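Local coordinates for protein putative rhamnosidase (Streptomyces avermitilis, PDB 3W5M) that hydrolyses terminal non-reducing alpha-L-rhamnose from rhamnosides, including citrus flavonoids and gum arabic, and carries a calcium-dependent rhamnose-binding module, at residues Leu80-Arg85 with Ala115-Ala120; Ala671-Ser674 with Phe678-Val681; Arg872-His875 with Ser881-Tyr884. All coordinates share one frame; numbering follows the deposited sequence.

Contact 1. Residues Leu80-Arg85 with Ala115-Ala120; sequences LKPRTR and ASQWSA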
ATOM      1  N   LEU A  80      17.502 -26.395   8.089  1.00 25.81           N
ATOM      2  CA  LEU A  80      16.832 -26.599   6.796  1.00 26.38           C
ATOM      3  C   LEU A  80      17.731 -26.260   5.604  1.00 26.33           C
ATOM      4  O   LEU A  80      18.579 -25.361   5.690  1.00 29.50           O
ATOM      5  CB  LEU A  80      15.550 -25.748   6.728  1.00 24.59           C
ATOM      6  CG  LEU A  80      14.514 -25.935   7.836  1.00 23.72           C
ATOM      7  CD1 LEU A  80      13.390 -24.908   7.655  1.00 23.84           C
ATOM      8  CD2 LEU A  80      13.962 -27.345   7.791  1.00 22.87           C
ATOM      9  N   LYS A  81      17.541 -26.989   4.507  1.00 24.88           N
ATOM     10  CA  LYS A  81      18.259 -26.792   3.257  1.00 25.73           C
ATOM     11  C   LYS A  81      17.389 -25.952   2.313  1.00 25.11           C
ATOM     12  O   LYS A  81      16.136 -25.987   2.423  1.00 24.31           O
ATOM     13  CB  LYS A  81      18.533 -28.137   2.557  1.00 28.61           C
ATOM     14  CG  LYS A  81      19.379 -29.149   3.322  1.00 34.06           C
ATOM     15  CD  LYS A  81      19.759 -30.316   2.416  1.00 38.58           C
ATOM     16  CE  LYS A  81      18.634 -31.321   2.183  1.00 41.87           C
ATOM     17  NZ  LYS A  81      17.846 -31.100   0.925  1.00 43.27           N
ATOM     18  N   PRO A  82      18.030 -25.239   1.371  1.00 24.26           N
ATOM     19  CA  PRO A  82      17.312 -24.465   0.343  1.00 24.28           C
ATOM     20  C   PRO A  82      16.570 -25.356  -0.674  1.00 23.97           C
ATOM     21  O   PRO A  82      16.926 -26.524  -0.857  1.00 24.11           O
ATOM     22  CB  PRO A  82      18.418 -23.687  -0.372  1.00 24.60           C
ATOM     23  CG  PRO A  82      19.639 -23.799   0.491  1.00 25.64           C
ATOM     24  CD  PRO A  82      19.491 -25.055   1.283  1.00 25.21           C
ATOM     25  N   ARG A  83      15.558 -24.782  -1.321  1.00 21.99           N
ATOM     26  CA  ARG A  83      14.801 -25.433  -2.410  1.00 23.47           C
ATOM     27  C   ARG A  83      14.208 -26.776  -2.014  1.00 23.13           C
ATOM     28  O   ARG A  83      14.139 -27.687  -2.855  1.00 24.16           O
ATOM     29  CB  ARG A  83      15.684 -25.720  -3.616  1.00 26.39           C
ATOM     30  CG  ARG A  83      16.492 -24.608  -4.186  1.00 29.84           C
ATOM     31  CD  ARG A  83      17.546 -25.281  -5.061  1.00 30.34           C
ATOM     32  NE  ARG A  83      18.156 -24.259  -5.869  1.00 30.88           N
ATOM     33  CZ  ARG A  83      19.292 -23.642  -5.568  1.00 29.64           C
ATOM     34  NH1 ARG A  83      19.976 -23.982  -4.482  1.00 29.72           N
ATOM     35  NH2 ARG A  83      19.725 -22.690  -6.366  1.00 28.52           N
ATOM     36  N   THR A  84      13.821 -26.932  -0.757  1.00 21.48           N
ATOM     37  CA  THR A  84      13.367 -28.241  -0.305  1.00 22.83           C
ATOM     38  C   THR A  84      11.975 -28.209   0.251  1.00 22.47           C
ATOM     39  O   THR A  84      11.641 -27.323   1.052  1.00 21.63           O
ATOM     40  CB  THR A  84      14.359 -28.821   0.698  1.00 22.52           C
ATOM     41  OG1 THR A  84      15.617 -28.929   0.047  1.00 25.35           O
ATOM     42  CG2 THR A  84      13.936 -30.224   1.195  1.00 24.37           C
ATOM     43  N   ARG A  85      11.157 -29.169  -0.183  1.00 21.40           N
ATOM     44  CA  ARG A  85       9.819 -29.314   0.401  1.00 23.18           C
ATOM     45  C   ARG A  85       9.851 -30.165   1.682  1.00 24.93           C
ATOM     46  O   ARG A  85      10.389 -31.283   1.693  1.00 26.30           O
ATOM     47  CB  ARG A  85       8.821 -29.844  -0.640  1.00 22.06           C
ATOM     48  CG  ARG A  85       7.383 -29.948  -0.122  1.00 22.39           C
ATOM     49  CD  ARG A  85       6.393 -30.175  -1.273  1.00 22.84           C
ATOM     50  NE  ARG A  85       6.344 -29.018  -2.153  1.00 23.99           N
ATOM     51  CZ  ARG A  85       5.361 -28.743  -3.006  1.00 24.43           C
ATOM     52  NH1 ARG A  85       4.338 -29.587  -3.145  1.00 24.90           N
ATOM     53  NH2 ARG A  85       5.426 -27.632  -3.735  1.00 25.90           N
ATOM     54  N   ALA A 115      21.861 -15.229  -0.911  1.00 41.11           N
ATOM     55  CA  ALA A 115      22.382 -14.707  -2.173  1.00 39.55           C
ATOM     56  C   ALA A 115      23.211 -15.714  -2.951  1.00 36.20           C
ATOM     57  O   ALA A 115      23.149 -15.720  -4.169  1.00 37.81           O
ATOM     58  CB  ALA A 115      23.186 -13.437  -1.939  1.00 41.57           C
ATOM     59  N   SER A 116      23.958 -16.577  -2.262  1.00 35.15           N
ATOM     60  CA  SER A 116      24.876 -17.475  -2.942  1.00 35.28           C
ATOM     61  C   SER A 116      24.164 -18.525  -3.797  1.00 34.27           C
ATOM     62  O   SER A 116      24.785 -19.162  -4.645  1.00 33.13           O
ATOM     63  CB  SER A 116      25.843 -18.133  -1.942  1.00 40.61           C
ATOM     64  OG  SER A 116      25.136 -18.721  -0.857  1.00 47.84           O
ATOM     65  N   GLN A 117      22.855 -18.684  -3.586  1.00 31.16           N
ATOM     66  CA  GLN A 117      22.094 -19.686  -4.314  1.00 29.45           C
ATOM     67  C   GLN A 117      21.562 -19.156  -5.646  1.00 27.95           C
ATOM     68  O   GLN A 117      21.014 -19.934  -6.449  1.00 28.24           O
ATOM     69  CB  GLN A 117      20.984 -20.278  -3.441  1.00 32.19           C
ATOM     70  CG  GLN A 117      21.484 -21.291  -2.418  1.00 34.61           C
ATOM     71  CD  GLN A 117      22.230 -20.644  -1.267  1.00 38.26           C
ATOM     72  OE1 GLN A 117      23.455 -20.580  -1.272  1.00 44.60           O
ATOM     73  NE2 GLN A 117      21.503 -20.153  -0.288  1.00 35.04           N
ATOM     74  N   TRP A 118      21.768 -17.860  -5.899  1.00 24.69           N
ATOM     75  CA  TRP A 118      21.449 -17.258  -7.195  1.00 23.93           C
ATOM     76  C   TRP A 118      22.670 -17.303  -8.094  1.00 24.37           C
ATOM     77  O   TRP A 118      23.785 -16.945  -7.677  1.00 24.22           O
ATOM     78  CB  TRP A 118      21.050 -15.796  -7.073  1.00 23.34           C
ATOM     79  CG  TRP A 118      19.761 -15.513  -6.395  1.00 23.12           C
ATOM     80  CD1 TRP A 118      19.552 -15.330  -5.042  1.00 24.29           C
ATOM     81  CD2 TRP A 118      18.497 -15.276  -7.036  1.00 22.98           C
ATOM     82  NE1 TRP A 118      18.215 -15.037  -4.804  1.00 25.82           N
ATOM     83  CE2 TRP A 118      17.550 -14.997  -6.012  1.00 23.36           C
ATOM     84  CE3 TRP A 118      18.058 -15.336  -8.373  1.00 21.46           C
ATOM     85  CZ2 TRP A 118      16.204 -14.747  -6.285  1.00 23.69           C
ATOM     86  CZ3 TRP A 118      16.699 -15.079  -8.641  1.00 22.19           C
ATOM     87  CH2 TRP A 118      15.797 -14.788  -7.602  1.00 22.05           C
ATOM     88  N   SER A 119      22.479 -17.734  -9.336  1.00 22.56           N
ATOM     89  CA  SER A 119      23.509 -17.528 -10.336  1.00 24.51           C
ATOM     90  C   SER A 119      23.028 -16.594 -11.473  1.00 24.31           C
ATOM     91  O   SER A 119      23.786 -16.257 -12.392  1.00 24.34           O
ATOM     92  CB  SER A 119      23.949 -18.868 -10.893  1.00 26.32           C
ATOM     93  OG  SER A 119      22.845 -19.499 -11.507  1.00 27.00           O
ATOM     94  N   ALA A 120      21.759 -16.188 -11.406  1.00 23.49           N
ATOM     95  CA  ALA A 120      21.181 -15.264 -12.375  1.00 24.57           C
ATOM     96  C   ALA A 120      21.919 -13.907 -12.363  1.00 23.64           C
ATOM     97  O   ALA A 120      22.533 -13.548 -11.359  1.00 24.17           O
ATOM     98  CB  ALA A 120      19.694 -15.081 -12.068  1.00 24.55           C
TER
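At the edge of the Arg83 guanidinium, near its plane, lies the carbonyl oxygen of Gln117; the side-chain amide of Gln117 is a second flat group, its plane turned 68° from the guanidinium, so the two do not stack. Arg83 NH2 reaches Gln117 O at 3.0 Å, but the N-H...O angle of only 127° marks the hydrogen bond as weak. Beside it, Arg83 NH1 rests against the aliphatic part of the glutamine, 3.7 Å from Gln117 CG. The arginine arrives there because its chain runs extended from CG to NE, carrying the guanidinium across. Gln117, by contrast, bends at chi2 (73°), and its amide NE2 donates to Leu112 O; Gln117 OE1 lies 2.5 Å from Ser116 OG, unusually short for a hydrogen bond. NE2 also marks the closest approach of Pro82, whose CG stands 4.2 Å from it. Arg83 is held chiefly by Glu404, which forms a salt bridge with NE, while Gln117 O takes a second hydrogen bond from Gln402. This small surface contact, burying 129 Å² in all, joins the loop 80-85 of the N-terminal immunoglobulin-like domain, which leads into strand 85-94, to the loop that links strand 106-110 to strand 123-124. Strand 398-407 supplies Glu404 and Gln402, and Tyr322 of strand 316-326 touches Arg83 and Trp118, consistent with a place where the N-terminal beta domain rests on the sheet holding strands 316-326 and 398-407.

Contact 2. Residues Ala671-Ser674 with Phe678-Val681; sequences AQTS and FTDV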
ATOM      1  N   ALA A 671      14.710   2.142   7.980  1.00 20.84           N
ATOM      2  CA  ALA A 671      14.731   3.614   7.806  1.00 20.44           C
ATOM      3  C   ALA A 671      15.152   4.364   9.077  1.00 20.48           C
ATOM      4  O   ALA A 671      15.396   5.591   9.023  1.00 22.89           O
ATOM      5  CB  ALA A 671      13.387   4.126   7.327  1.00 21.70           C
ATOM      6  N   GLN A 672      15.215   3.660  10.196  1.00 19.90           N
ATOM      7  CA  GLN A 672      15.506   4.343  11.495  1.00 20.96           C
ATOM      8  C   GLN A 672      16.844   5.077  11.384  1.00 21.54           C
ATOM      9  O   GLN A 672      17.839   4.526  10.862  1.00 21.66           O
ATOM     10  CB  GLN A 672      15.478   3.345  12.654  1.00 21.99           C
ATOM     11  CG  GLN A 672      15.476   3.989  14.061  1.00 21.18           C
ATOM     12  CD  GLN A 672      15.292   2.957  15.169  1.00 23.50           C
ATOM     13  OE1 GLN A 672      15.348   1.768  14.914  1.00 25.28           O
ATOM     14  NE2 GLN A 672      15.042   3.415  16.404  1.00 21.33           N
ATOM     15  N   THR A 673      16.888   6.330  11.838  1.00 22.14           N
ATOM     16  CA  THR A 673      18.105   7.116  11.605  1.00 20.91           C
ATOM     17  C   THR A 673      19.202   6.651  12.542  1.00 22.85           C
ATOM     18  O   THR A 673      18.927   5.941  13.523  1.00 23.37           O
ATOM     19  CB  THR A 673      17.899   8.610  11.827  1.00 23.07           C
ATOM     20  OG1 THR A 673      17.769   8.853  13.243  1.00 22.99           O
ATOM     21  CG2 THR A 673      16.675   9.092  11.056  1.00 24.72           C
ATOM     22  N   SER A 674      20.435   7.052  12.226  1.00 23.85           N
ATOM     23  CA  SER A 674      21.611   6.620  12.981  1.00 27.75           C
ATOM     24  C   SER A 674      21.556   7.123  14.421  1.00 29.78           C
ATOM     25  O   SER A 674      22.231   6.573  15.268  1.00 34.58           O
ATOM     26  CB  SER A 674      22.891   7.095  12.326  1.00 26.96           C
ATOM     27  OG  SER A 674      22.947   8.519  12.263  1.00 27.58           O
ATOM     28  N   PHE A 678      12.817   7.050  14.664  1.00 20.43           N
ATOM     29  CA  PHE A 678      11.901   6.535  13.625  1.00 21.62           C
ATOM     30  C   PHE A 678      11.452   7.690  12.695  1.00 23.41           C
ATOM     31  O   PHE A 678      11.185   8.802  13.160  1.00 24.27           O
ATOM     32  CB  PHE A 678      10.706   5.855  14.287  1.00 21.16           C
ATOM     33  CG  PHE A 678      11.031   4.520  14.940  1.00 21.97           C
ATOM     34  CD1 PHE A 678      11.621   3.487  14.195  1.00 21.56           C
ATOM     35  CD2 PHE A 678      10.726   4.275  16.288  1.00 22.98           C
ATOM     36  CE1 PHE A 678      11.913   2.251  14.779  1.00 20.87           C
ATOM     37  CE2 PHE A 678      10.990   3.027  16.860  1.00 23.33           C
ATOM     38  CZ  PHE A 678      11.590   2.016  16.100  1.00 21.85           C
ATOM     39  N   THR A 679      11.336   7.410  11.391  1.00 24.02           N
ATOM     40  CA  THR A 679      10.939   8.398  10.364  1.00 22.55           C
ATOM     41  C   THR A 679       9.419   8.597  10.269  1.00 23.40           C
ATOM     42  O   THR A 679       8.635   7.805  10.803  1.00 21.74           O
ATOM     43  CB  THR A 679      11.499   7.972   8.981  1.00 24.26           C
ATOM     44  OG1 THR A 679      11.102   6.606   8.722  1.00 22.64           O
ATOM     45  CG2 THR A 679      13.044   8.061   8.956  1.00 22.24           C
ATOM     46  N   ASP A 680       8.998   9.687   9.613  1.00 22.13           N
ATOM     47  CA  ASP A 680       7.595   9.963   9.411  1.00 23.47           C
ATOM     48  C   ASP A 680       6.993   8.951   8.422  1.00 21.21           C
ATOM     49  O   ASP A 680       5.833   8.601   8.522  1.00 21.89           O
ATOM     50  CB  ASP A 680       7.386  11.385   8.868  1.00 24.71           C
ATOM     51  CG  ASP A 680       7.767  12.481   9.886  1.00 27.68           C
ATOM     52  OD1 ASP A 680       8.017  12.163  11.079  1.00 26.56           O
ATOM     53  OD2 ASP A 680       7.815  13.668   9.465  1.00 28.89           O
ATOM     54  N   VAL A 681       7.790   8.521   7.456  1.00 21.07           N
ATOM     55  CA  VAL A 681       7.329   7.482   6.505  1.00 20.00           C
ATOM     56  C   VAL A 681       8.361   6.383   6.370  1.00 18.45           C
ATOM     57  O   VAL A 681       9.574   6.623   6.486  1.00 19.20           O
ATOM     58  CB  VAL A 681       6.996   8.031   5.085  1.00 20.60           C
ATOM     59  CG1 VAL A 681       5.820   9.019   5.144  1.00 21.19           C
ATOM     60  CG2 VAL A 681       8.223   8.629   4.400  1.00 22.44           C
TER
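The side-chain amide of Gln672 lies over one face of the Phe678 ring, with the two planes only 19° apart, which makes this an amide-on-ring stack. NE2 sits 3.7 Å above the ring plane, offset toward the rim, and OE1 comes within 3.5 Å of Phe678 CE1. Gln672 carries CG anti to its backbone nitrogen (chi1 -168°) and continues extended, so CG and CD also run along the CD1-CE1 side of the ring. Beside the stack, Thr679 CG2 meets the backbone of Ala671, 3.4 Å from Ala671 O, while Ala671 CB approaches Thr679 OG1 at 3.6 Å. Thr679 OG1 bonds to Val681 O at 2.7 Å, the donor standing above the carbonyl plane. Both segments belong to the (alpha/alpha)6-barrel domain, in the loop that follows helix 658-671 and leads toward helix 698-710; the chain doubles back here, bringing the CA atoms of Gln672 and Phe678 to 4.7 Å. In the next shell, Gln672 NE2 donates to Gly676 O, within the turn itself, and to Ser722 O of helix 713-732, which fixes the rotation of the amide over the ring. With an alanine here, that face of Phe678 would probably lose its cover, and the carbonyls of Gly676 and Ser722 would lose their shared donor. Farther out, Trp726 meets the Phe678 ring with planes at about 50°, and the side chain of Phe678 is about 8 Å from that of Trp695, which binds rhamnose.

Contact 3. Residues Arg872-His875 with Ser881-Tyr884; sequences RLLH and SWGY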
ATOM      1  N   ARG A 872     -23.705   7.545  21.861  1.00 39.65           N
ATOM      2  CA  ARG A 872     -24.275   8.795  21.360  1.00 42.80           C
ATOM      3  C   ARG A 872     -23.417   9.317  20.207  1.00 40.25           C
ATOM      4  O   ARG A 872     -23.935   9.654  19.131  1.00 37.79           O
ATOM      5  CB  ARG A 872     -24.380   9.838  22.482  1.00 47.15           C
ATOM      6  CG  ARG A 872     -25.184  11.083  22.121  1.00 52.23           C
ATOM      7  CD  ARG A 872     -26.696  10.851  22.147  1.00 57.10           C
ATOM      8  NE  ARG A 872     -27.435  12.118  22.136  1.00 59.22           N
ATOM      9  CZ  ARG A 872     -27.792  12.797  23.229  1.00 61.66           C
ATOM     10  NH1 ARG A 872     -27.495  12.344  24.441  1.00 61.11           N
ATOM     11  NH2 ARG A 872     -28.455  13.938  23.111  1.00 62.97           N
ATOM     12  N   LEU A 873     -22.111   9.355  20.444  1.00 36.11           N
ATOM     13  CA  LEU A 873     -21.139   9.686  19.412  1.00 35.18           C
ATOM     14  C   LEU A 873     -21.190   8.721  18.239  1.00 35.02           C
ATOM     15  O   LEU A 873     -21.121   9.146  17.084  1.00 34.60           O
ATOM     16  CB  LEU A 873     -19.726   9.732  19.985  1.00 34.73           C
ATOM     17  CG  LEU A 873     -19.499  10.809  21.034  1.00 33.74           C
ATOM     18  CD1 LEU A 873     -18.053  10.781  21.444  1.00 34.35           C
ATOM     19  CD2 LEU A 873     -19.877  12.174  20.477  1.00 36.19           C
ATOM     20  N   LEU A 874     -21.325   7.432  18.536  1.00 33.97           N
ATOM     21  CA  LEU A 874     -21.303   6.409  17.494  1.00 32.78           C
ATOM     22  C   LEU A 874     -22.478   6.553  16.522  1.00 34.65           C
ATOM     23  O   LEU A 874     -22.293   6.443  15.304  1.00 31.34           O
ATOM     24  CB  LEU A 874     -21.249   4.986  18.085  1.00 30.55           C
ATOM     25  CG  LEU A 874     -21.064   3.881  17.037  1.00 32.05           C
ATOM     26  CD1 LEU A 874     -19.630   3.850  16.525  1.00 31.36           C
ATOM     27  CD2 LEU A 874     -21.464   2.524  17.609  1.00 32.05           C
ATOM     28  N   HIS A 875     -23.672   6.810  17.063  1.00 35.13           N
ATOM     29  CA  HIS A 875     -24.906   6.867  16.267  1.00 36.91           C
ATOM     30  C   HIS A 875     -25.196   8.257  15.703  1.00 35.68           C
ATOM     31  O   HIS A 875     -26.157   8.430  14.943  1.00 36.24           O
ATOM     32  CB  HIS A 875     -26.105   6.422  17.103  1.00 36.81           C
ATOM     33  CG  HIS A 875     -26.134   4.958  17.383  1.00 37.24           C
ATOM     34  ND1 HIS A 875     -26.097   4.011  16.383  1.00 39.41           N
ATOM     35  CD2 HIS A 875     -26.206   4.278  18.548  1.00 34.33           C
ATOM     36  CE1 HIS A 875     -26.136   2.806  16.924  1.00 38.61           C
ATOM     37  NE2 HIS A 875     -26.212   2.943  18.235  1.00 37.99           N
ATOM     38  N   SER A 881     -18.893  13.517  12.584  1.00 34.42           N
ATOM     39  CA  SER A 881     -19.284  12.186  13.041  1.00 32.32           C
ATOM     40  C   SER A 881     -18.858  11.142  12.002  1.00 31.63           C
ATOM     41  O   SER A 881     -18.347  11.506  10.944  1.00 27.94           O
ATOM     42  CB  SER A 881     -20.788  12.106  13.317  1.00 31.73           C
ATOM     43  OG  SER A 881     -21.576  12.241  12.135  1.00 29.37           O
ATOM     44  N   TRP A 882     -19.022   9.864  12.335  1.00 31.64           N
ATOM     45  CA  TRP A 882     -18.871   8.787  11.374  1.00 29.34           C
ATOM     46  C   TRP A 882     -20.115   8.706  10.483  1.00 30.78           C
ATOM     47  O   TRP A 882     -20.036   8.296   9.316  1.00 30.06           O
ATOM     48  CB  TRP A 882     -18.578   7.442  12.086  1.00 28.43           C
ATOM     49  CG  TRP A 882     -17.243   7.468  12.821  1.00 28.15           C
ATOM     50  CD1 TRP A 882     -15.996   7.392  12.263  1.00 28.44           C
ATOM     51  CD2 TRP A 882     -17.032   7.611  14.238  1.00 27.81           C
ATOM     52  NE1 TRP A 882     -15.027   7.491  13.236  1.00 26.08           N
ATOM     53  CE2 TRP A 882     -15.633   7.630  14.454  1.00 25.66           C
ATOM     54  CE3 TRP A 882     -17.888   7.732  15.341  1.00 29.24           C
ATOM     55  CZ2 TRP A 882     -15.065   7.763  15.739  1.00 26.12           C
ATOM     56  CZ3 TRP A 882     -17.326   7.863  16.607  1.00 25.18           C
ATOM     57  CH2 TRP A 882     -15.931   7.875  16.793  1.00 25.50           C
ATOM     58  N   GLY A 883     -21.266   9.094  11.037  1.00 28.54           N
ATOM     59  CA  GLY A 883     -22.529   9.007  10.335  1.00 28.96           C
ATOM     60  C   GLY A 883     -22.625  10.058   9.232  1.00 28.97           C
ATOM     61  O   GLY A 883     -23.208   9.807   8.178  1.00 28.69           O
ATOM     62  N   TYR A 884     -22.055  11.227   9.486  1.00 28.84           N
ATOM     63  CA  TYR A 884     -22.135  12.328   8.531  1.00 30.80           C
ATOM     64  C   TYR A 884     -21.647  11.897   7.123  1.00 30.64           C
ATOM     65  O   TYR A 884     -22.408  12.008   6.176  1.00 29.09           O
ATOM     66  CB  TYR A 884     -21.403  13.550   9.059  1.00 29.59           C
ATOM     67  CG  TYR A 884     -21.204  14.654   8.049  1.00 34.24           C
ATOM     68  CD1 TYR A 884     -22.263  15.512   7.682  1.00 34.39           C
ATOM     69  CD2 TYR A 884     -19.962  14.843   7.451  1.00 32.64           C
ATOM     70  CE1 TYR A 884     -22.064  16.529   6.753  1.00 33.97           C
ATOM     71  CE2 TYR A 884     -19.756  15.845   6.521  1.00 33.30           C
ATOM     72  CZ  TYR A 884     -20.802  16.687   6.171  1.00 34.24           C
ATOM     73  OH  TYR A 884     -20.544  17.682   5.234  1.00 33.29           O
TER
HETATM   74  O   HOH W   1     -21.390   8.649  13.919  1.00 33.90           O
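Trp882 turns its six-membered ring toward the backbone of Leu873 and Leu874, and in doing so joins two successive helices within the (alpha/alpha)6-barrel domain: 867-875, near its C-terminal end, and the short helix 883-887 that follows a connecting loop. Leu873 O stands at the edge of the indole, near its plane, 3.9 Å from Trp882 CE3. Leu874 comes in obliquely, its CA 4.2 Å from the same CE3 atom. The apolar part of the contact is formed by Leu874 CD1, which lies 4.4 Å from Trp882 CE3; although the side chain of Leu874 sets out away from the other segment, its end swings back. The torsions account for this: CG is anti to the backbone nitrogen (chi1 -173°), and chi2 of 75° brings CD1 round to the indole. The approach of CE3 to Leu873 O places the benzo ring of Trp882 against helix 867-875, while the pyrrole nitrogen NE1 donates to Tyr919 O. The indole is buried, with Trp897 meeting it edge-to-face and Leu612 of helix 607-622 also touching it. Leu873 also touches Leu857, Leu858 and Leu861 of helix 854-863, and Leu874 touches Leu609 of helix 607-622. Between the backbones, one water lies 2.8 Å from Leu874 O and accepts from Gly883 N at 2.9 Å, bridging Leu874 of one helix to Gly883 of the next. Ser881 precedes the turn that leads into this second helix and caps it: Ser881 OG accepts from Tyr884 N at 2.9 Å with an N-H...O angle of 145°.

How the contacts relate
The three contacts follow one another along the chain without touching. Contact 1 lies away from the annotated sites, at the N-terminal immunoglobulin-like domain; its centre is 32 Å from that of contact 2 and 54 Å from that of contact 3, the latter across the chain's centre. Contacts 2 and 3 share the catalytic (alpha/alpha)6-barrel domain, yet their nearest atoms are about 21 Å apart. Each approaches the rhamnose site through a different aromatic residue: the side chain of Phe678 is about 8 Å from that of Trp695, and the side chain of Trp882 about 11 Å from that of His916. Neither contact contains a known rhamnose-binding residue; both probably lie behind residues that do bind the sugar.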